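Imine reductase (Bacillus cereus, PDB 4D3D) probably catalyses the NADPH-dependent, S-selective reduction of cyclic imines such as 2-methylpyrroline to the corresponding amines. Local coordinates at residues L41-S55 and G64-N78. Residues are numbered along the deposited sequence; the frame is centred on the assembly and turned at random.
Sequences LEYGYSVTVWNRTSS and GAIRVSTVNEALAAN
Trp50, at the end of strand 46-50, meets the chain that leads from strand 66-67 into helix 71-77. The two strands are parallel neighbours in a beta-alpha-beta unit of the Rossmann fold, joined through helix 58-62. Strand 66-67 is the outermost on this side of the sheet. Ile66 N donates to Val47 O, Val49 N to Ile66 O and Val68 N to Val49 O. A water carries the pairing one step further, accepting from Val47 N and donating to Gly64 O.

The Trp50 side chain starts against the helix, with CB 3.9 Å from Ala74 CB. Its CG stands anti to the backbone N (chi1 -177°), and the indole extends along the start of the helix. CD1 lies 3.4 Å from Val68 O, near the ring plane. Next to it NE1 donates to Ser69 O at 2.9 Å. The oxygen is in the indole plane, but NE1 sits well above the carbonyl plane and the bond is bent, at 134°. Farther out, Val71 CG2 lies over the face of the six-membered ring in a CH-pi contact, 3.5 Å from its centroid. Arg52 N lies over the opposite face, offset toward the rim. From segment 64-78, the indole is thus held by the NE1 bond at its edge and by Val71 on one face.

Thr48 points to the same side of the sheet as Ile66. Its CG2 meets Val68 CG1 at 3.8 Å, and its OG1 is 3.7 Å from Ala77 CB. Helix 71-77 therefore packs under this face, and a capping box of Thr70 and Glu73 opens the helix.

Arg67 leaves the other face. Its chain runs extended to CD, 3.5 Å from Ser54 OG, and then bends at chi3 (45°), which turns the guanidinium toward Ser54 O. NH1 also forms a salt bridge with Asp58, and it donates to Ser54 O, 3.0 Å away at the guanidinium edge.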
loop_
_atom_site.group_PDB
_atom_site.type_symbol
_atom_site.label_atom_id
_atom_site.label_comp_id
_atom_site.label_asym_id
_atom_site.label_seq_id
_atom_site.Cartn_x
_atom_site.Cartn_y
_atom_site.Cartn_z
ATOM N N LEU B 41 -18.638 12.825 -31.434
ATOM C CA LEU B 41 -18.745 13.634 -32.685
ATOM C C LEU B 41 -17.698 13.201 -33.703
ATOM O O LEU B 41 -18.003 13.002 -34.884
ATOM C CB LEU B 41 -18.614 15.151 -32.427
ATOM C CG LEU B 41 -19.871 15.769 -31.773
ATOM C CD1 LEU B 41 -19.553 17.146 -31.194
ATOM C CD2 LEU B 41 -21.089 15.815 -32.725
ATOM N N GLU B 42 -16.497 13.004 -33.218
ATOM C CA GLU B 42 -15.411 12.528 -34.076
ATOM C C GLU B 42 -15.738 11.191 -34.751
ATOM O O GLU B 42 -15.359 10.988 -35.889
ATOM C CB GLU B 42 -14.142 12.413 -33.259
ATOM C CG GLU B 42 -12.916 11.946 -34.036
ATOM C CD GLU B 42 -11.720 11.762 -33.129
ATOM O OE1 GLU B 42 -11.755 12.320 -32.010
ATOM O OE2 GLU B 42 -10.764 11.058 -33.536
ATOM N N TYR B 43 -16.438 10.297 -34.066
ATOM C CA TYR B 43 -16.747 8.987 -34.601
ATOM C C TYR B 43 -18.083 8.983 -35.317
ATOM O O TYR B 43 -18.666 7.903 -35.568
ATOM C CB TYR B 43 -16.624 7.882 -33.489
ATOM C CG TYR B 43 -15.152 7.514 -33.226
ATOM C CD1 TYR B 43 -14.349 8.316 -32.429
ATOM C CD2 TYR B 43 -14.545 6.412 -33.853
ATOM C CE1 TYR B 43 -12.985 8.033 -32.215
ATOM C CE2 TYR B 43 -13.188 6.125 -33.649
ATOM C CZ TYR B 43 -12.408 6.942 -32.847
ATOM O OH TYR B 43 -11.068 6.661 -32.623
ATOM N N GLY B 44 -18.602 10.168 -35.663
ATOM C CA GLY B 44 -19.770 10.215 -36.499
ATOM C C GLY B 44 -21.133 10.075 -35.819
ATOM O O GLY B 44 -22.122 9.795 -36.487
ATOM N N TYR B 45 -21.202 10.202 -34.503
ATOM C CA TYR B 45 -22.482 10.126 -33.823
ATOM C C TYR B 45 -23.216 11.429 -33.950
ATOM O O TYR B 45 -22.613 12.515 -34.014
ATOM C CB TYR B 45 -22.259 9.849 -32.326
ATOM C CG TYR B 45 -22.008 8.392 -32.041
ATOM C CD1 TYR B 45 -20.837 7.781 -32.472
ATOM C CD2 TYR B 45 -22.982 7.588 -31.416
ATOM C CE1 TYR B 45 -20.622 6.425 -32.293
ATOM C CE2 TYR B 45 -22.773 6.226 -31.220
ATOM C CZ TYR B 45 -21.591 5.640 -31.647
ATOM O OH TYR B 45 -21.353 4.287 -31.474
ATOM N N SER B 46 -24.530 11.337 -34.001
ATOM C CA SER B 46 -25.400 12.483 -33.762
ATOM C C SER B 46 -25.444 12.634 -32.210
ATOM O O SER B 46 -25.772 11.667 -31.550
ATOM C CB SER B 46 -26.795 12.161 -34.261
ATOM O OG SER B 46 -27.719 13.154 -33.832
ATOM N N VAL B 47 -25.046 13.796 -31.689
ATOM C CA VAL B 47 -24.925 14.006 -30.245
ATOM C C VAL B 47 -25.846 15.141 -29.798
ATOM O O VAL B 47 -25.653 16.270 -30.239
ATOM C CB VAL B 47 -23.493 14.304 -29.844
ATOM C CG1 VAL B 47 -23.331 14.465 -28.328
ATOM C CG2 VAL B 47 -22.563 13.215 -30.330
ATOM N N THR B 48 -26.774 14.883 -28.864
ATOM C CA THR B 48 -27.646 15.926 -28.319
ATOM C C THR B 48 -27.136 16.222 -26.908
ATOM O O THR B 48 -26.782 15.278 -26.171
ATOM C CB THR B 48 -29.072 15.446 -28.262
ATOM O OG1 THR B 48 -29.549 15.253 -29.612
ATOM C CG2 THR B 48 -29.934 16.432 -27.538
ATOM N N VAL B 49 -27.006 17.512 -26.543
ATOM C CA VAL B 49 -26.423 17.931 -25.240
ATOM C C VAL B 49 -27.331 18.887 -24.482
ATOM O O VAL B 49 -28.061 19.652 -25.123
ATOM C CB VAL B 49 -25.015 18.550 -25.377
ATOM C CG1 VAL B 49 -24.054 17.559 -26.062
ATOM C CG2 VAL B 49 -25.014 19.890 -26.123
ATOM N N TRP B 50 -27.294 18.833 -23.163
ATOM C CA TRP B 50 -27.940 19.764 -22.242
ATOM C C TRP B 50 -27.033 19.991 -21.031
ATOM O O TRP B 50 -26.384 19.071 -20.539
ATOM C CB TRP B 50 -29.345 19.311 -21.744
ATOM C CG TRP B 50 -30.053 20.299 -20.842
ATOM C CD1 TRP B 50 -30.880 21.297 -21.221
ATOM C CD2 TRP B 50 -29.979 20.358 -19.423
ATOM N NE1 TRP B 50 -31.316 21.983 -20.128
ATOM C CE2 TRP B 50 -30.737 21.459 -19.011
ATOM C CE3 TRP B 50 -29.311 19.600 -18.455
ATOM C CZ2 TRP B 50 -30.902 21.797 -17.676
ATOM C CZ3 TRP B 50 -29.427 19.926 -17.116
ATOM C CH2 TRP B 50 -30.252 21.071 -16.724
ATOM N N ASN B 51 -27.073 21.237 -20.557
ATOM C CA ASN B 51 -26.385 21.627 -19.329
ATOM C C ASN B 51 -27.154 22.804 -18.688
ATOM O O ASN B 51 -27.777 23.566 -19.389
ATOM C CB ASN B 51 -24.950 21.967 -19.738
ATOM C CG ASN B 51 -24.005 22.100 -18.557
ATOM O OD1 ASN B 51 -23.612 21.091 -17.887
ATOM N ND2 ASN B 51 -23.615 23.363 -18.272
ATOM N N ARG B 52 -27.157 22.943 -17.374
ATOM C CA ARG B 52 -27.951 24.009 -16.739
ATOM C C ARG B 52 -27.479 25.398 -17.193
ATOM O O ARG B 52 -28.283 26.365 -17.217
ATOM C CB ARG B 52 -27.880 23.891 -15.219
ATOM C CG ARG B 52 -26.496 24.170 -14.645
ATOM C CD ARG B 52 -26.235 23.111 -13.665
ATOM N NE ARG B 52 -25.575 23.588 -12.495
ATOM C CZ ARG B 52 -25.617 22.925 -11.352
ATOM N NH1 ARG B 52 -26.323 21.745 -11.213
ATOM N NH2 ARG B 52 -24.983 23.448 -10.362
ATOM N N THR B 53 -26.194 25.481 -17.496
ATOM C CA THR B 53 -25.608 26.695 -18.029
ATOM C C THR B 53 -25.334 26.409 -19.476
ATOM O O THR B 53 -24.442 25.631 -19.810
ATOM C CB THR B 53 -24.282 27.039 -17.332
ATOM O OG1 THR B 53 -24.482 27.199 -15.910
ATOM C CG2 THR B 53 -23.729 28.327 -17.959
ATOM N N SER B 54 -26.152 27.046 -20.290
ATOM C CA SER B 54 -26.321 26.763 -21.722
ATOM C C SER B 54 -25.013 26.962 -22.472
ATOM O O SER B 54 -24.700 26.238 -23.404
ATOM C CB SER B 54 -27.365 27.747 -22.293
ATOM O OG SER B 54 -27.482 27.678 -23.716
ATOM N N SER B 55 -24.269 28.010 -22.066
ATOM C CA SER B 55 -23.061 28.435 -22.805
ATOM C C SER B 55 -21.902 27.444 -22.730
ATOM O O SER B 55 -20.994 27.488 -23.595
ATOM C CB SER B 55 -22.562 29.768 -22.259
ATOM O OG SER B 55 -22.110 29.600 -20.928
ATOM N N GLY B 64 -20.849 20.576 -34.297
ATOM C CA GLY B 64 -22.014 19.776 -34.793
ATOM C C GLY B 64 -23.010 19.184 -33.746
ATOM O O GLY B 64 -24.039 18.646 -34.101
ATOM N N ALA B 65 -22.705 19.335 -32.467
ATOM C CA ALA B 65 -23.614 18.886 -31.381
ATOM C C ALA B 65 -24.894 19.650 -31.496
ATOM O O ALA B 65 -24.872 20.831 -31.858
ATOM C CB ALA B 65 -23.004 19.157 -30.021
ATOM N N ILE B 66 -25.997 19.016 -31.127
ATOM C CA ILE B 66 -27.269 19.661 -31.082
ATOM C C ILE B 66 -27.558 20.035 -29.590
ATOM O O ILE B 66 -27.767 19.144 -28.753
ATOM C CB ILE B 66 -28.329 18.680 -31.590
ATOM C CG1 ILE B 66 -27.956 18.168 -33.006
ATOM C CG2 ILE B 66 -29.708 19.305 -31.535
ATOM C CD1 ILE B 66 -27.949 19.254 -34.028
ATOM N N ARG B 67 -27.504 21.313 -29.260
ATOM C CA ARG B 67 -27.881 21.806 -27.961
ATOM C C ARG B 67 -29.396 21.978 -27.913
ATOM O O ARG B 67 -30.022 22.576 -28.796
ATOM C CB ARG B 67 -27.207 23.129 -27.638
ATOM C CG ARG B 67 -27.670 23.802 -26.314
ATOM C CD ARG B 67 -26.822 25.020 -25.909
ATOM N NE ARG B 67 -26.582 25.868 -27.078
ATOM C CZ ARG B 67 -25.535 26.705 -27.234
ATOM N NH1 ARG B 67 -24.598 26.885 -26.282
ATOM N NH2 ARG B 67 -25.431 27.354 -28.392
ATOM N N VAL B 68 -29.982 21.455 -26.878
ATOM C CA VAL B 68 -31.378 21.687 -26.579
ATOM C C VAL B 68 -31.589 22.483 -25.297
ATOM O O VAL B 68 -30.772 22.493 -24.386
ATOM C CB VAL B 68 -32.181 20.358 -26.478
ATOM C CG1 VAL B 68 -32.083 19.605 -27.819
ATOM C CG2 VAL B 68 -31.653 19.501 -25.375
ATOM N N SER B 69 -32.711 23.158 -25.242
ATOM C CA SER B 69 -32.947 24.076 -24.135
ATOM C C SER B 69 -33.277 23.397 -22.790
ATOM O O SER B 69 -32.868 23.871 -21.687
ATOM C CB SER B 69 -34.081 25.052 -24.529
ATOM O OG SER B 69 -34.359 25.979 -23.429
ATOM N N THR B 70 -34.007 22.285 -22.869
ATOM C CA THR B 70 -34.574 21.669 -21.643
ATOM C C THR B 70 -34.175 20.201 -21.482
ATOM O O THR B 70 -33.860 19.490 -22.464
ATOM C CB THR B 70 -36.120 21.729 -21.647
ATOM O OG1 THR B 70 -36.708 20.844 -22.611
ATOM C CG2 THR B 70 -36.638 23.130 -21.954
ATOM N N VAL B 71 -34.276 19.737 -20.251
ATOM C CA VAL B 71 -33.989 18.296 -19.885
ATOM C C VAL B 71 -34.970 17.400 -20.669
ATOM O O VAL B 71 -34.583 16.355 -21.163
ATOM C CB VAL B 71 -34.152 18.126 -18.368
ATOM C CG1 VAL B 71 -34.154 16.659 -17.908
ATOM C CG2 VAL B 71 -33.022 18.873 -17.666
ATOM N N ASN B 72 -36.222 17.859 -20.815
ATOM C CA ASN B 72 -37.290 17.089 -21.540
ATOM C C ASN B 72 -36.846 16.810 -22.935
ATOM O O ASN B 72 -36.970 15.688 -23.449
ATOM C CB ASN B 72 -38.652 17.833 -21.507
ATOM C CG ASN B 72 -39.499 17.377 -20.372
ATOM O OD1 ASN B 72 -40.563 17.921 -20.069
ATOM N ND2 ASN B 72 -39.030 16.339 -19.743
ATOM N N GLU B 73 -36.315 17.828 -23.616
ATOM C CA GLU B 73 -35.881 17.650 -24.981
ATOM C C GLU B 73 -34.680 16.714 -25.074
ATOM O O GLU B 73 -34.549 15.888 -26.030
ATOM C CB GLU B 73 -35.559 19.043 -25.608
ATOM C CG GLU B 73 -36.811 19.912 -25.805
ATOM C CD GLU B 73 -36.376 21.329 -26.109
ATOM O OE1 GLU B 73 -35.884 21.969 -25.202
ATOM O OE2 GLU B 73 -36.413 21.744 -27.243
ATOM N N ALA B 74 -33.779 16.826 -24.094
ATOM C CA ALA B 74 -32.594 15.996 -24.102
ATOM C C ALA B 74 -33.005 14.496 -23.928
ATOM O O ALA B 74 -32.466 13.634 -24.580
ATOM C CB ALA B 74 -31.596 16.424 -22.998
ATOM N N LEU B 75 -33.903 14.222 -22.996
ATOM C CA LEU B 75 -34.377 12.817 -22.759
ATOM C C LEU B 75 -35.075 12.295 -24.020
ATOM O O LEU B 75 -34.937 11.147 -24.364
ATOM C CB LEU B 75 -35.336 12.809 -21.569
ATOM C CG LEU B 75 -34.766 13.048 -20.160
ATOM C CD1 LEU B 75 -35.875 13.115 -19.138
ATOM C CD2 LEU B 75 -33.820 11.894 -19.825
ATOM N N ALA B 76 -35.884 13.122 -24.670
ATOM C CA ALA B 76 -36.660 12.691 -25.849
ATOM C C ALA B 76 -35.810 12.317 -27.046
ATOM O O ALA B 76 -36.253 11.513 -27.908
ATOM C CB ALA B 76 -37.698 13.762 -26.235
ATOM N N ALA B 77 -34.624 12.920 -27.128
ATOM C CA ALA B 77 -33.759 12.773 -28.302
ATOM C C ALA B 77 -33.282 11.353 -28.590
ATOM O O ALA B 77 -33.013 10.975 -29.772
ATOM C CB ALA B 77 -32.572 13.706 -28.220
ATOM N N ASN B 78 -33.025 10.586 -27.523
ATOM C CA ASN B 78 -32.355 9.317 -27.661
ATOM C C ASN B 78 -32.771 8.361 -26.534
ATOM O O ASN B 78 -33.221 8.778 -25.432
ATOM C CB ASN B 78 -30.801 9.473 -27.603
ATOM C CG ASN B 78 -30.217 10.194 -28.759
ATOM O OD1 ASN B 78 -29.786 11.366 -28.659
ATOM N ND2 ASN B 78 -30.239 9.562 -29.886
HETATM O O HOH W 1 -24.612 15.800 -33.680
#